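Local coordinates for kinectin 1 (Kinesin receptor) (Legionella pneumophila, PDB 4MU6), which is the bacterial effector LegC3, of unestablished molecular function, represented here by its N-terminal coiled-coil domain, at residues A89-D94 against S195-H200. Residues are numbered along the deposited sequence; the frame is centred on the assembly and turned at random.
Sequences AEALKD and SVRSQH
Arg197 reaches from helix 158-217 across to helix 43-105 and lays its guanidinium over the backbone at Ala91, with the carboxylates of Glu90 and Asp94 both gathered at one nitrogen, NH1. The two helices run nearly antiparallel, at 153°, and their local axes come no closer than 11.1 Å, a gap that the long arginine spans. Its chain leaves the helix with CG beside the backbone N and bends at chi3 (-58°), which turns the flat group so that one face lies on the opposing helix. Ala91 CA sits 3.6 Å above that face, over its centre, while the methyl group packs alongside the start of the guanidinium, Ala91 CB lying 3.5 Å from Arg197 NE.

The two acids differ in how they meet NH1. Glu90 is extended, with CG anti to the backbone N, and brings OE1 to 2.8 Å from Arg197 NH1, practically in the guanidinium plane; its own carboxylate is turned 70° from that plane, and the nitrogen approaches from above it. Asp94, one helical turn further on, forms the longer salt bridge, a moderately straight bond in which Asp94 OD2 lies 3.1 Å from Arg197 NH1. Here too the nitrogen comes from above the carboxylate plane, and the oxygen lies somewhat out of the guanidinium plane. Asp94 OD1 forms a salt bridge with Arg193, one turn before Arg197, and His200 ND1 bonds to Asp87, so polar links continue along this antiparallel pairing within the coiled-coil domain.

With 185 Å² buried between the segments, the contact is small and probably held chiefly by the salt bridges, with Ala91 packed against the guanidinium face. Two carboxylates sharing a single NH1 would concentrate negative charge there, which Arg197 and Arg193 together probably offset, and the buried position of Asp94 should strengthen its attraction to both arginines.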
ATOM      1  N   ALA A  89      -9.897 -20.613  14.539  1.00 36.74           N
ATOM      2  CA  ALA A  89     -11.170 -21.310  14.729  1.00 37.46           C
ATOM      3  C   ALA A  89     -11.273 -22.606  13.925  1.00 39.36           C
ATOM      4  O   ALA A  89     -11.866 -23.595  14.384  1.00 41.63           O
ATOM      5  CB  ALA A  89     -12.323 -20.382  14.379  1.00 41.75           C
ATOM      6  N   GLU A  90     -10.723 -22.598  12.713  1.00 40.95           N
ATOM      7  CA  GLU A  90     -10.739 -23.794  11.882  1.00 39.68           C
ATOM      8  C   GLU A  90      -9.810 -24.843  12.484  1.00 37.14           C
ATOM      9  O   GLU A  90     -10.140 -26.022  12.516  1.00 42.28           O
ATOM     10  CB  GLU A  90     -10.343 -23.486  10.432  1.00 38.16           C
ATOM     11  CG  GLU A  90     -10.318 -24.738   9.544  1.00 51.35           C
ATOM     12  CD  GLU A  90      -9.805 -24.491   8.124  1.00 63.63           C
ATOM     13  OE1 GLU A  90      -8.618 -24.109   7.960  1.00 54.91           O
ATOM     14  OE2 GLU A  90     -10.592 -24.701   7.167  1.00 70.86           O
ATOM     15  N   ALA A  91      -8.656 -24.393  12.965  1.00 38.34           N
ATOM     16  CA  ALA A  91      -7.680 -25.239  13.645  1.00 42.65           C
ATOM     17  C   ALA A  91      -8.267 -25.968  14.857  1.00 48.49           C
ATOM     18  O   ALA A  91      -7.990 -27.152  15.076  1.00 52.85           O
ATOM     19  CB  ALA A  91      -6.461 -24.400  14.073  1.00 46.49           C
ATOM     20  N   LEU A  92      -9.067 -25.257  15.648  1.00 45.62           N
ATOM     21  CA  LEU A  92      -9.682 -25.848  16.827  1.00 44.59           C
ATOM     22  C   LEU A  92     -10.692 -26.913  16.423  1.00 49.33           C
ATOM     23  O   LEU A  92     -10.752 -27.998  17.007  1.00 43.97           O
ATOM     24  CB  LEU A  92     -10.369 -24.783  17.664  1.00 43.30           C
ATOM     25  CG  LEU A  92     -11.177 -25.339  18.833  1.00 43.61           C
ATOM     26  CD1 LEU A  92     -10.259 -25.980  19.846  1.00 40.38           C
ATOM     27  CD2 LEU A  92     -11.999 -24.245  19.477  1.00 50.60           C
ATOM     28  N   LYS A  93     -11.481 -26.585  15.412  1.00 44.03           N
ATOM     29  CA  LYS A  93     -12.464 -27.502  14.870  1.00 43.61           C
ATOM     30  C   LYS A  93     -11.801 -28.777  14.332  1.00 41.59           C
ATOM     31  O   LYS A  93     -12.259 -29.892  14.614  1.00 42.05           O
ATOM     32  CB  LYS A  93     -13.259 -26.792  13.772  1.00 42.11           C
ATOM     33  CG  LYS A  93     -14.373 -27.602  13.163  1.00 55.18           C
ATOM     34  CD  LYS A  93     -15.106 -26.789  12.085  1.00 65.61           C
ATOM     35  CE  LYS A  93     -15.599 -25.441  12.615  1.00 67.42           C
ATOM     36  NZ  LYS A  93     -16.972 -25.522  13.198  1.00 74.77           N
ATOM     37  N   ASP A  94     -10.720 -28.611  13.573  1.00 35.60           N
ATOM     38  CA  ASP A  94      -9.994 -29.748  13.015  1.00 34.03           C
ATOM     39  C   ASP A  94      -9.318 -30.571  14.107  1.00 37.72           C
ATOM     40  O   ASP A  94      -9.242 -31.794  14.010  1.00 33.59           O
ATOM     41  CB  ASP A  94      -8.981 -29.299  11.952  1.00 38.18           C
ATOM     42  CG  ASP A  94      -9.633 -29.064  10.581  1.00 53.54           C
ATOM     43  OD1 ASP A  94     -10.839 -29.378  10.427  1.00 55.28           O
ATOM     44  OD2 ASP A  94      -8.943 -28.570   9.655  1.00 46.94           O
ATOM     45  N   SER A 195      -1.650 -27.613   6.698  1.00 41.99           N
ATOM     46  CA  SER A 195      -0.524 -27.071   5.947  1.00 37.00           C
ATOM     47  C   SER A 195      -0.815 -25.689   5.405  1.00 36.30           C
ATOM     48  O   SER A 195       0.070 -24.828   5.358  1.00 36.83           O
ATOM     49  CB  SER A 195      -0.153 -28.010   4.806  1.00 37.54           C
ATOM     50  OG  SER A 195       0.429 -29.195   5.333  1.00 54.35           O
ATOM     51  N   VAL A 196      -2.061 -25.476   4.992  1.00 32.73           N
ATOM     52  CA  VAL A 196      -2.468 -24.184   4.479  1.00 26.00           C
ATOM     53  C   VAL A 196      -2.411 -23.140   5.600  1.00 35.54           C
ATOM     54  O   VAL A 196      -1.837 -22.062   5.412  1.00 30.52           O
ATOM     55  CB  VAL A 196      -3.862 -24.241   3.837  1.00 28.00           C
ATOM     56  CG1 VAL A 196      -4.443 -22.857   3.676  1.00 35.56           C
ATOM     57  CG2 VAL A 196      -3.797 -24.990   2.490  1.00 36.72           C
ATOM     58  N   ARG A 197      -2.999 -23.459   6.754  1.00 31.07           N
ATOM     59  CA  ARG A 197      -2.949 -22.549   7.902  1.00 38.70           C
ATOM     60  C   ARG A 197      -1.519 -22.218   8.304  1.00 42.92           C
ATOM     61  O   ARG A 197      -1.235 -21.107   8.739  1.00 35.33           O
ATOM     62  CB  ARG A 197      -3.707 -23.118   9.111  1.00 33.05           C
ATOM     63  CG  ARG A 197      -5.222 -23.121   8.917  1.00 40.09           C
ATOM     64  CD  ARG A 197      -5.959 -23.509  10.193  1.00 36.64           C
ATOM     65  NE  ARG A 197      -5.560 -24.824  10.691  1.00 44.75           N
ATOM     66  CZ  ARG A 197      -6.172 -25.964  10.373  1.00 41.99           C
ATOM     67  NH1 ARG A 197      -7.216 -25.951   9.556  1.00 38.39           N
ATOM     68  NH2 ARG A 197      -5.749 -27.113  10.886  1.00 43.65           N
ATOM     69  N   SER A 198      -0.618 -23.181   8.160  1.00 38.70           N
ATOM     70  CA  SER A 198       0.773 -22.946   8.532  1.00 36.32           C
ATOM     71  C   SER A 198       1.424 -21.938   7.573  1.00 37.48           C
ATOM     72  O   SER A 198       2.209 -21.072   7.993  1.00 36.23           O
ATOM     73  CB  SER A 198       1.551 -24.264   8.551  1.00 33.26           C
ATOM     74  OG  SER A 198       2.915 -24.027   8.847  1.00 47.87           O
ATOM     75  N   GLN A 199       1.091 -22.062   6.289  1.00 37.33           N
ATOM     76  CA  GLN A 199       1.540 -21.113   5.282  1.00 42.10           C
ATOM     77  C   GLN A 199       0.968 -19.724   5.532  1.00 36.62           C
ATOM     78  O   GLN A 199       1.684 -18.748   5.382  1.00 34.55           O
ATOM     79  CB  GLN A 199       1.199 -21.591   3.863  1.00 43.51           C
ATOM     80  CG  GLN A 199       2.152 -22.667   3.336  1.00 49.52           C
ATOM     81  CD  GLN A 199       1.528 -23.550   2.251  1.00 60.66           C
ATOM     82  OE1 GLN A 199       0.791 -23.071   1.386  1.00 62.72           O
ATOM     83  NE2 GLN A 199       1.822 -24.848   2.302  1.00 65.28           N
ATOM     84  N   HIS A 200      -0.308 -19.628   5.913  1.00 35.06           N
ATOM     85  CA  HIS A 200      -0.921 -18.311   6.140  1.00 35.07           C
ATOM     86  C   HIS A 200      -0.225 -17.622   7.300  1.00 35.70           C
ATOM     87  O   HIS A 200      -0.068 -16.399   7.303  1.00 33.70           O
ATOM     88  CB  HIS A 200      -2.418 -18.410   6.463  1.00 37.47           C
ATOM     89  CG  HIS A 200      -3.288 -18.734   5.286  1.00 45.87           C
ATOM     90  ND1 HIS A 200      -4.620 -19.063   5.421  1.00 46.81           N
ATOM     91  CD2 HIS A 200      -3.022 -18.776   3.958  1.00 49.71           C
ATOM     92  CE1 HIS A 200      -5.136 -19.295   4.227  1.00 49.62           C
ATOM     93  NE2 HIS A 200      -4.187 -19.133   3.324  1.00 48.65           N
TER